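Local coordinates for signal transduction protein TRAP (Staphylococcus aureus, PDB 4AE5) that probably acts as a signal transduction protein whose phosphorylation leads to agr activation and RNAIII synthesis, raising expression of virulence factors and biofilm genes, at residues Glu54-Ile59 / Leu105-Lys110; Ala70-Ser75 / Thr113-Phe118; Lys3-Tyr8 / Glu39-Glu44. All blocks are in the same frame, centred on the assembly; numbering follows the deposited sequence.

Interaction 1 (Glu54-Ile59 / Leu105-Lys110); sequences EVIKEI and LLRPAK
Arg107 and Glu54 run side by side, pointing the same way, and end in a salt bridge: Glu54 OE2 lies 3.1 Å from Arg107 NH1. The carboxylate comes to the guanidinium at its edge, but the two planes are turned 71° apart, which rules out a flat two-on-two pairing; NH1 alone meets both oxygens, with Glu54 OE1 at 3.3 Å. Over one face of the same guanidinium sits Ile56, whose CD1 stands 3.4 Å above the centre of the plane of Arg107. With chi1 -57° and chi2 -45°, Ile56 CD1 crosses the Arg107 chain at about a right angle. Its other branch, CG2, meets Leu105 CD2 at 3.8 Å. Behind these side chains the antiparallel strands are joined in two pairs. Glu54 and Arg107 exchange two backbone bonds, the shorter from Glu54 N to Arg107 O (2.8 Å). Further on, Leu105 serves two residues at once: its O accepts from Ile56 N and its N gives to Lys57 O, both at 2.9 Å. Ile56 and Lys57 facing one Leu105 make a classic beta bulge, and the extra residue turns the Ile56 side chain toward the neighbouring strand. Val55 and Leu106 lie on the opposite face, in touch through CG2 and CD2 respectively. Helix 80-88 packs on the Leu105 and Ile56 side, and its Glu84 binds Arg107 NH2, while Lys57 NZ reaches Ile88 O at the end of that helix. Arg107 therefore binds two carboxylates, Glu54 and Glu84, with a methyl group over one face. This pairing ties strand 51-59 to helix 80-88 through one guanidinium, and the two carboxylates probably favour its positive charge.

Interaction 2 (Ala70-Ser75 / Thr113-Phe118); sequences AIFIPS and TYKIYF. With FMT (formic acid), chain E.
Phe72 and Lys115 are brought together by their torsions: the Phe72 ring leans beside its own backbone N (chi1 -70°), while the Lys115 chain starts opposite its N and bends at chi3 (71°). The two side chains then point the same way, and Lys115 CD forms a CH-pi contact 3.9 Å from the centroid of the Phe72 ring, offset toward its rim. Beyond the bend, Lys115 NZ donates to O1 of a formic acid, probably from the crystallisation liquor, at 2.8 Å. Tyr117 OH donates to the same O1, which lies at the edge of its ring and in the ring plane, and Ala70 CB packs against Tyr117 CE1 at 3.6 Å. On the other face, Ile73 CD1 meets Ile116 CD1 (3.6 Å) and Ile71 CD1 touches the edge of the Phe118 ring; Leu83 of helix 80-88 covers Ile73. Paired backbone bonds at Ile71-Ile116 and Ile73-Tyr114 join these antiparallel strands of the barrel. Tyr8 and Arg160 complete the formic acid site from other strands. Such a cluster of donors suits a small anion, consistent with binding as formate.

Interaction 3 (Lys3-Tyr8 / Glu39-Glu44); sequences KLYTSY and EETDGE. With FMT (formic acid), chain E.
Leu4 and Glu40 meet where strands 3-9 and 35-41 pair antiparallel in a closed beta-barrel, as a non-hydrogen-bonded pair with their CA atoms only 4.4 Å apart. Glu40 sets CG opposite its backbone N (chi1 178°) and then extends, carrying OE2 past Leu4 CD1 at 4.0 Å. That oxygen is not spent on the leucine: Arg104 binds it in a salt bridge, so an aliphatic branch lies beside a paired carboxylate. The other face carries Lys3, Tyr5, Glu39 and Thr41. The Tyr5 ring turns its edge to the neighbouring strand, with Glu39 O in the ring plane 3.8 Å from Tyr5 CD1. The same carbonyl oxygen accepts from Tyr5 N at 3.1 Å in a nearly straight bond. Further along the ring, Tyr5 CE1 touches Thr41 CG2 at 3.9 Å. In the Glu39 carboxylate, OE2 is bound by Thr45 OG1 and Val46 N of the chain just beyond, OE1 by His24 ND1 from before the strand. Lys3 exchanges two backbone bonds with Thr41. They are unequal in approach, for Thr41 N meets Lys3 O nearly end-on, whereas Lys3 N stands well above the carbonyl plane of Thr41. Near the far end of strand 3-9, Tyr8 OH donates to O2 of the formic acid at 2.8 Å. The strand thus runs from the Thr41 turn to the formic acid in the barrel. Thr41 holds its hydroxyl opposite the backbone N, leaving CG2 in the hindered place between N and the carbonyl carbon. This rotation both offers the methyl to Tyr5 and starts an ST turn, in which Gly43 N donates to Thr41 OG1 at 2.8 Å, with an angle of 166° at the hydrogen.

How the interactions relate
All three contacts join neighbouring strands of one antiparallel barrel. Along the chain, interaction 3 closes before the other two open, while the segments of interactions 1 and 2 alternate. Interactions 1 and 2, with centres about 10 Å apart, adjoin through strands 100-108 and 114-120, where Leu106 N probably bonds to Lys115 O. Interaction 1 lies about 11 Å from interaction 3, centre to centre, across the neighbouring strands 51-59 and 3-9; Val55 packs on Glu40 there. Interactions 2 and 3 are about 16 Å apart between centres, yet Tyr117 OH probably bonds to Thr6 OG1, and both interactions supply hydrogen bonds to the formic acid (Lys115 and Tyr117; Tyr8), so well-separated strands converge on one polar pocket.

Interaction 1 (Glu54-Ile59 / Leu105-Lys110)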
loop_
_atom_site.group_PDB
_atom_site.type_symbol
_atom_site.label_atom_id
_atom_site.label_comp_id
_atom_site.label_asym_id
_atom_site.label_seq_id
_atom_site.Cartn_x
_atom_site.Cartn_y
_atom_site.Cartn_z
ATOM N N GLU A 54 5.543 9.366 -1.732
ATOM C CA GLU A 54 6.950 9.026 -1.611
ATOM C C GLU A 54 7.085 7.717 -0.846
ATOM O O GLU A 54 6.343 7.498 0.126
ATOM C CB GLU A 54 7.676 10.076 -0.808
ATOM C CG GLU A 54 7.996 11.365 -1.519
ATOM C CD GLU A 54 9.024 12.166 -0.724
ATOM O OE1 GLU A 54 10.125 11.619 -0.453
ATOM O OE2 GLU A 54 8.716 13.307 -0.329
ATOM N N VAL A 55 8.003 6.855 -1.297
ATOM C CA VAL A 55 8.328 5.599 -0.593
ATOM C C VAL A 55 9.303 5.884 0.579
ATOM O O VAL A 55 10.506 6.237 0.365
ATOM C CB VAL A 55 8.936 4.575 -1.545
ATOM C CG1 VAL A 55 9.281 3.311 -0.746
ATOM C CG2 VAL A 55 7.933 4.263 -2.647
ATOM N N ILE A 56 8.778 5.808 1.801
ATOM C CA ILE A 56 9.548 6.118 3.046
ATOM C C ILE A 56 10.368 4.900 3.483
ATOM O O ILE A 56 11.559 5.016 3.904
ATOM C CB ILE A 56 8.576 6.480 4.210
ATOM C CG1 ILE A 56 7.667 7.654 3.835
ATOM C CG2 ILE A 56 9.322 6.826 5.501
ATOM C CD1 ILE A 56 8.511 8.750 3.170
ATOM N N LYS A 57 9.720 3.718 3.414
ATOM C CA LYS A 57 10.384 2.460 3.715
ATOM C C LYS A 57 9.778 1.350 2.866
ATOM O O LYS A 57 8.576 1.393 2.569
ATOM C CB LYS A 57 10.223 2.092 5.212
ATOM C CG LYS A 57 11.137 0.905 5.560
ATOM C CD LYS A 57 10.918 0.206 6.875
ATOM C CE LYS A 57 10.951 1.133 8.060
ATOM N NZ LYS A 57 11.240 0.220 9.215
ATOM N N GLU A 58 10.611 0.346 2.540
ATOM C CA GLU A 58 10.214 -0.794 1.723
ATOM C C GLU A 58 10.982 -2.076 2.143
ATOM O O GLU A 58 12.155 -2.021 2.635
ATOM C CB GLU A 58 10.477 -0.488 0.240
ATOM C CG GLU A 58 11.931 -0.068 -0.049
ATOM C CD GLU A 58 12.156 0.251 -1.534
ATOM O OE1 GLU A 58 12.068 -0.670 -2.376
ATOM O OE2 GLU A 58 12.404 1.430 -1.882
ATOM N N ILE A 59 10.302 -3.210 1.975
ATOM C CA ILE A 59 10.896 -4.528 2.076
ATOM C C ILE A 59 10.285 -5.330 0.925
ATOM O O ILE A 59 9.047 -5.323 0.737
ATOM C CB ILE A 59 10.492 -5.197 3.424
ATOM C CG1 ILE A 59 10.937 -4.358 4.632
ATOM C CG2 ILE A 59 10.811 -6.683 3.423
ATOM C CD1 ILE A 59 10.239 -4.720 5.928
ATOM N N LEU A 105 5.771 1.659 3.347
ATOM C CA LEU A 105 5.293 2.826 4.048
ATOM C C LEU A 105 5.327 4.074 3.139
ATOM O O LEU A 105 6.393 4.410 2.549
ATOM C CB LEU A 105 6.071 3.060 5.347
ATOM C CG LEU A 105 5.751 4.315 6.128
ATOM C CD1 LEU A 105 4.339 4.147 6.736
ATOM C CD2 LEU A 105 6.818 4.529 7.251
ATOM N N LEU A 106 4.183 4.731 2.981
ATOM C CA LEU A 106 3.978 5.711 1.865
ATOM C C LEU A 106 3.531 7.053 2.403
ATOM O O LEU A 106 2.499 7.140 3.123
ATOM C CB LEU A 106 2.922 5.211 0.876
ATOM C CG LEU A 106 3.261 3.822 0.291
ATOM C CD1 LEU A 106 2.096 3.289 -0.572
ATOM C CD2 LEU A 106 4.550 3.906 -0.557
ATOM N N ARG A 107 4.335 8.086 2.120
ATOM C CA ARG A 107 4.031 9.473 2.535
ATOM C C ARG A 107 3.308 10.222 1.400
ATOM O O ARG A 107 3.850 10.372 0.293
ATOM C CB ARG A 107 5.316 10.257 2.868
ATOM C CG ARG A 107 5.002 11.729 3.198
ATOM C CD ARG A 107 6.222 12.621 3.023
ATOM N NE ARG A 107 7.214 12.327 4.046
ATOM C CZ ARG A 107 8.511 12.136 3.813
ATOM N NH1 ARG A 107 9.001 12.233 2.569
ATOM N NH2 ARG A 107 9.339 11.901 4.822
ATOM N N PRO A 108 2.120 10.753 1.669
ATOM C CA PRO A 108 1.390 11.334 0.534
ATOM C C PRO A 108 2.000 12.621 0.019
ATOM O O PRO A 108 2.526 13.430 0.819
ATOM C CB PRO A 108 -0.016 11.606 1.098
ATOM C CG PRO A 108 0.166 11.712 2.594
ATOM C CD PRO A 108 1.438 10.956 2.969
ATOM N N ALA A 109 1.941 12.824 -1.298
ATOM C CA ALA A 109 2.349 14.118 -1.922
ATOM C C ALA A 109 1.340 15.232 -1.549
ATOM O O ALA A 109 1.707 16.394 -1.269
ATOM C CB ALA A 109 2.439 13.933 -3.442
ATOM N N LYS A 110 0.060 14.893 -1.511
ATOM C CA LYS A 110 -0.943 15.863 -1.073
ATOM C C LYS A 110 -1.768 15.415 0.121
ATOM O O LYS A 110 -2.269 14.269 0.185
ATOM C CB LYS A 110 -1.844 16.281 -2.252
#

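Interaction 2 (Ala70-Ser75 / Thr113-Phe118)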
loop_
_atom_site.group_PDB
_atom_site.type_symbol
_atom_site.label_atom_id
_atom_site.label_comp_id
_atom_site.label_asym_id
_atom_site.label_seq_id
_atom_site.Cartn_x
_atom_site.Cartn_y
_atom_site.Cartn_z
ATOM N N ALA A 70 -4.013 -2.485 1.363
ATOM C CA ALA A 70 -3.739 -1.070 1.444
ATOM C C ALA A 70 -4.447 -0.506 2.681
ATOM O O ALA A 70 -5.693 -0.588 2.812
ATOM C CB ALA A 70 -4.208 -0.335 0.198
ATOM N N ILE A 71 -3.660 0.033 3.594
ATOM C CA ILE A 71 -4.244 0.645 4.819
ATOM C C ILE A 71 -4.162 2.134 4.678
ATOM O O ILE A 71 -3.089 2.661 4.464
ATOM C CB ILE A 71 -3.499 0.237 6.115
ATOM C CG1 ILE A 71 -3.416 -1.284 6.151
ATOM C CG2 ILE A 71 -4.194 0.846 7.373
ATOM C CD1 ILE A 71 -2.473 -1.818 7.239
ATOM N N PHE A 72 -5.291 2.812 4.817
ATOM C CA PHE A 72 -5.282 4.275 4.751
ATOM C C PHE A 72 -5.352 4.789 6.152
ATOM O O PHE A 72 -6.234 4.345 6.918
ATOM C CB PHE A 72 -6.498 4.784 3.939
ATOM C CG PHE A 72 -6.375 4.478 2.480
ATOM C CD1 PHE A 72 -6.628 3.193 2.036
ATOM C CD2 PHE A 72 -6.015 5.455 1.560
ATOM C CE1 PHE A 72 -6.553 2.864 0.685
ATOM C CE2 PHE A 72 -5.929 5.127 0.176
ATOM C CZ PHE A 72 -6.170 3.829 -0.234
ATOM N N ILE A 73 -4.427 5.662 6.513
ATOM C CA ILE A 73 -4.220 6.135 7.858
ATOM C C ILE A 73 -4.353 7.658 7.870
ATOM O O ILE A 73 -3.459 8.337 7.515
ATOM C CB ILE A 73 -2.805 5.761 8.354
ATOM C CG1 ILE A 73 -2.569 4.278 8.247
ATOM C CG2 ILE A 73 -2.596 6.193 9.761
ATOM C CD1 ILE A 73 -1.166 3.887 8.007
ATOM N N PRO A 74 -5.500 8.142 8.279
ATOM C CA PRO A 74 -5.766 9.579 8.278
ATOM C C PRO A 74 -5.003 10.280 9.361
ATOM O O PRO A 74 -4.889 9.782 10.424
ATOM C CB PRO A 74 -7.259 9.652 8.574
ATOM C CG PRO A 74 -7.574 8.361 9.195
ATOM C CD PRO A 74 -6.703 7.374 8.563
ATOM N N SER A 75 -4.475 11.438 9.088
ATOM C CA SER A 75 -3.848 12.223 10.112
ATOM C C SER A 75 -3.977 13.719 9.741
ATOM O O SER A 75 -4.678 14.043 8.843
ATOM C CB SER A 75 -2.365 11.979 10.089
ATOM O OG SER A 75 -1.793 12.303 11.270
ATOM N N THR A 113 -3.120 11.834 4.510
ATOM C CA THR A 113 -3.521 10.417 4.757
ATOM C C THR A 113 -2.353 9.556 4.337
ATOM O O THR A 113 -1.955 9.545 3.163
ATOM C CB THR A 113 -4.846 10.051 4.044
ATOM O OG1 THR A 113 -5.864 10.924 4.530
ATOM C CG2 THR A 113 -5.350 8.633 4.416
ATOM N N TYR A 114 -1.759 8.887 5.301
ATOM C CA TYR A 114 -0.634 7.966 5.009
ATOM C C TYR A 114 -1.179 6.655 4.471
ATOM O O TYR A 114 -2.418 6.392 4.593
ATOM C CB TYR A 114 0.287 7.831 6.242
ATOM C CG TYR A 114 1.377 8.934 6.385
ATOM C CD1 TYR A 114 1.056 10.206 6.856
ATOM C CD2 TYR A 114 2.721 8.660 6.132
ATOM C CE1 TYR A 114 2.012 11.204 6.987
ATOM C CE2 TYR A 114 3.719 9.658 6.274
ATOM C CZ TYR A 114 3.359 10.924 6.703
ATOM O OH TYR A 114 4.323 11.927 6.862
ATOM N N LYS A 115 -0.307 5.895 3.770
ATOM C CA LYS A 115 -0.722 4.599 3.242
ATOM C C LYS A 115 0.330 3.560 3.558
ATOM O O LYS A 115 1.562 3.839 3.559
ATOM C CB LYS A 115 -1.126 4.677 1.754
ATOM C CG LYS A 115 -1.785 3.382 1.214
ATOM C CD LYS A 115 -2.622 3.649 -0.051
ATOM C CE LYS A 115 -1.744 3.954 -1.227
ATOM N NZ LYS A 115 -2.586 4.082 -2.471
ATOM N N ILE A 116 -0.143 2.344 3.831
ATOM C CA ILE A 116 0.752 1.193 3.988
ATOM C C ILE A 116 0.249 0.130 2.965
ATOM O O ILE A 116 -0.966 -0.095 2.892
ATOM C CB ILE A 116 0.731 0.593 5.400
ATOM C CG1 ILE A 116 1.560 1.521 6.332
ATOM C CG2 ILE A 116 1.322 -0.876 5.375
ATOM C CD1 ILE A 116 1.263 1.222 7.808
ATOM N N TYR A 117 1.163 -0.472 2.200
ATOM C CA TYR A 117 0.873 -1.751 1.529
ATOM C C TYR A 117 1.516 -2.899 2.295
ATOM O O TYR A 117 2.735 -2.873 2.498
ATOM C CB TYR A 117 1.394 -1.810 0.062
ATOM C CG TYR A 117 0.649 -0.985 -1.035
ATOM C CD1 TYR A 117 -0.611 -0.388 -0.792
ATOM C CD2 TYR A 117 1.182 -0.823 -2.314
ATOM C CE1 TYR A 117 -1.274 0.354 -1.788
ATOM C CE2 TYR A 117 0.481 -0.089 -3.329
ATOM C CZ TYR A 117 -0.733 0.482 -3.047
ATOM O OH TYR A 117 -1.439 1.223 -3.997
ATOM N N PHE A 118 0.727 -3.954 2.606
ATOM C CA PHE A 118 1.214 -5.235 3.054
ATOM C C PHE A 118 0.925 -6.220 1.941
ATOM O O PHE A 118 -0.229 -6.358 1.471
ATOM C CB PHE A 118 0.584 -5.693 4.379
ATOM C CG PHE A 118 1.223 -5.105 5.616
ATOM C CD1 PHE A 118 2.570 -5.402 5.976
ATOM C CD2 PHE A 118 0.483 -4.221 6.444
ATOM C CE1 PHE A 118 3.114 -4.895 7.183
ATOM C CE2 PHE A 118 1.030 -3.727 7.640
ATOM C CZ PHE A 118 2.393 -4.012 7.946
HETATM C C FMT E . -5.056 1.078 -2.879
HETATM O O1 FMT E . -4.011 1.768 -2.919
HETATM O O2 FMT E . -6.244 1.724 -2.869
HETATM O O HOH W 1 -5.572 12.517 7.013
#

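Interaction 3 (Lys3-Tyr8 / Glu39-Glu44)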
loop_
_atom_site.group_PDB
_atom_site.type_symbol
_atom_site.label_atom_id
_atom_site.label_comp_id
_atom_site.label_asym_id
_atom_site.label_seq_id
_atom_site.Cartn_x
_atom_site.Cartn_y
_atom_site.Cartn_z
ATOM N N LYS A 3 8.874 7.054 -5.921
ATOM C CA LYS A 3 7.454 7.330 -5.639
ATOM C C LYS A 3 6.546 6.210 -6.103
ATOM O O LYS A 3 6.876 5.453 -7.042
ATOM C CB LYS A 3 6.999 8.625 -6.359
ATOM C CG LYS A 3 7.719 9.898 -5.858
ATOM C CD LYS A 3 7.312 11.147 -6.629
ATOM C CE LYS A 3 7.589 12.400 -5.819
ATOM N NZ LYS A 3 8.962 12.924 -5.981
ATOM N N LEU A 4 5.379 6.137 -5.483
ATOM C CA LEU A 4 4.382 5.193 -5.940
ATOM C C LEU A 4 3.158 5.946 -6.429
ATOM O O LEU A 4 2.648 6.834 -5.714
ATOM C CB LEU A 4 4.030 4.206 -4.825
ATOM C CG LEU A 4 3.223 2.969 -5.215
ATOM C CD1 LEU A 4 3.648 1.796 -4.321
ATOM C CD2 LEU A 4 1.737 3.281 -5.084
ATOM N N TYR A 5 2.680 5.538 -7.624
ATOM C CA TYR A 5 1.533 6.142 -8.290
ATOM C C TYR A 5 0.399 5.106 -8.341
ATOM O O TYR A 5 0.636 4.007 -8.841
ATOM C CB TYR A 5 1.969 6.495 -9.697
ATOM C CG TYR A 5 3.152 7.474 -9.727
ATOM C CD1 TYR A 5 4.475 7.012 -9.662
ATOM C CD2 TYR A 5 2.941 8.851 -9.801
ATOM C CE1 TYR A 5 5.547 7.891 -9.695
ATOM C CE2 TYR A 5 4.020 9.757 -9.856
ATOM C CZ TYR A 5 5.305 9.267 -9.819
ATOM O OH TYR A 5 6.368 10.130 -9.811
ATOM N N THR A 6 -0.807 5.460 -7.863
ATOM C CA THR A 6 -1.956 4.525 -7.833
ATOM C C THR A 6 -3.085 5.182 -8.635
ATOM O O THR A 6 -3.332 6.381 -8.448
ATOM C CB THR A 6 -2.413 4.223 -6.407
ATOM O OG1 THR A 6 -1.272 3.754 -5.654
ATOM C CG2 THR A 6 -3.495 3.108 -6.429
ATOM N N SER A 7 -3.698 4.422 -9.544
ATOM C CA SER A 7 -4.891 4.843 -10.299
ATOM C C SER A 7 -6.021 3.821 -10.117
ATOM O O SER A 7 -5.761 2.653 -9.890
ATOM C CB SER A 7 -4.579 4.979 -11.809
ATOM O OG SER A 7 -3.781 6.123 -12.094
ATOM N N TYR A 8 -7.257 4.299 -10.230
ATOM C CA TYR A 8 -8.484 3.531 -10.041
ATOM C C TYR A 8 -9.328 3.665 -11.310
ATOM O O TYR A 8 -9.294 4.705 -11.987
ATOM C CB TYR A 8 -9.275 4.114 -8.845
ATOM C CG TYR A 8 -8.435 4.151 -7.590
ATOM C CD1 TYR A 8 -8.221 3.001 -6.853
ATOM C CD2 TYR A 8 -7.792 5.329 -7.185
ATOM C CE1 TYR A 8 -7.456 3.008 -5.710
ATOM C CE2 TYR A 8 -7.000 5.336 -6.032
ATOM C CZ TYR A 8 -6.835 4.179 -5.294
ATOM O OH TYR A 8 -6.029 4.152 -4.145
ATOM N N GLU A 39 2.497 1.699 -10.050
ATOM C CA GLU A 39 3.874 1.490 -10.421
ATOM C C GLU A 39 4.695 2.253 -9.445
ATOM O O GLU A 39 4.269 3.265 -8.946
ATOM C CB GLU A 39 4.210 1.941 -11.880
ATOM C CG GLU A 39 3.889 3.388 -12.187
ATOM C CD GLU A 39 4.346 3.806 -13.592
ATOM O OE1 GLU A 39 5.194 3.146 -14.202
ATOM O OE2 GLU A 39 3.825 4.765 -14.110
ATOM N N GLU A 40 5.900 1.778 -9.210
ATOM C CA GLU A 40 6.827 2.429 -8.310
ATOM C C GLU A 40 8.075 2.782 -9.119
ATOM O O GLU A 40 8.730 1.886 -9.692
ATOM C CB GLU A 40 7.199 1.389 -7.257
ATOM C CG GLU A 40 8.217 1.814 -6.215
ATOM C CD GLU A 40 8.205 0.762 -5.087
ATOM O OE1 GLU A 40 8.762 -0.364 -5.212
ATOM O OE2 GLU A 40 7.535 1.032 -4.128
ATOM N N THR A 41 8.498 4.041 -9.091
ATOM C CA THR A 41 9.640 4.417 -9.926
ATOM C C THR A 41 10.194 5.741 -9.445
ATOM O O THR A 41 9.432 6.572 -8.914
ATOM C CB THR A 41 9.212 4.558 -11.429
ATOM O OG1 THR A 41 10.312 4.964 -12.242
ATOM C CG2 THR A 41 8.110 5.570 -11.597
ATOM N N ASP A 42 11.503 5.966 -9.650
ATOM C CA ASP A 42 11.978 7.313 -9.497
ATOM C C ASP A 42 11.891 8.138 -10.793
ATOM O O ASP A 42 12.400 9.246 -10.815
ATOM C CB ASP A 42 13.418 7.340 -8.922
ATOM C CG ASP A 42 14.398 6.694 -9.836
ATOM O OD1 ASP A 42 14.005 6.228 -10.946
ATOM O OD2 ASP A 42 15.578 6.656 -9.464
ATOM N N GLY A 43 11.301 7.609 -11.875
ATOM C CA GLY A 43 11.150 8.417 -13.108
ATOM C C GLY A 43 9.743 8.963 -13.341
ATOM O O GLY A 43 9.010 9.243 -12.390
ATOM N N GLU A 44 9.358 9.103 -14.615
ATOM C CA GLU A 44 7.988 9.516 -15.002
ATOM C C GLU A 44 7.009 8.354 -14.878
ATOM O O GLU A 44 7.362 7.231 -15.189
ATOM C CB GLU A 44 7.926 10.054 -16.448
ATOM C CG GLU A 44 8.903 11.172 -16.758
ATOM C CD GLU A 44 8.829 12.350 -15.791
ATOM O OE1 GLU A 44 7.731 12.773 -15.369
ATOM O OE2 GLU A 44 9.899 12.872 -15.450
HETATM C C FMT E . -5.056 1.078 -2.879
HETATM O O1 FMT E . -4.011 1.768 -2.919
HETATM O O2 FMT E . -6.244 1.724 -2.869
#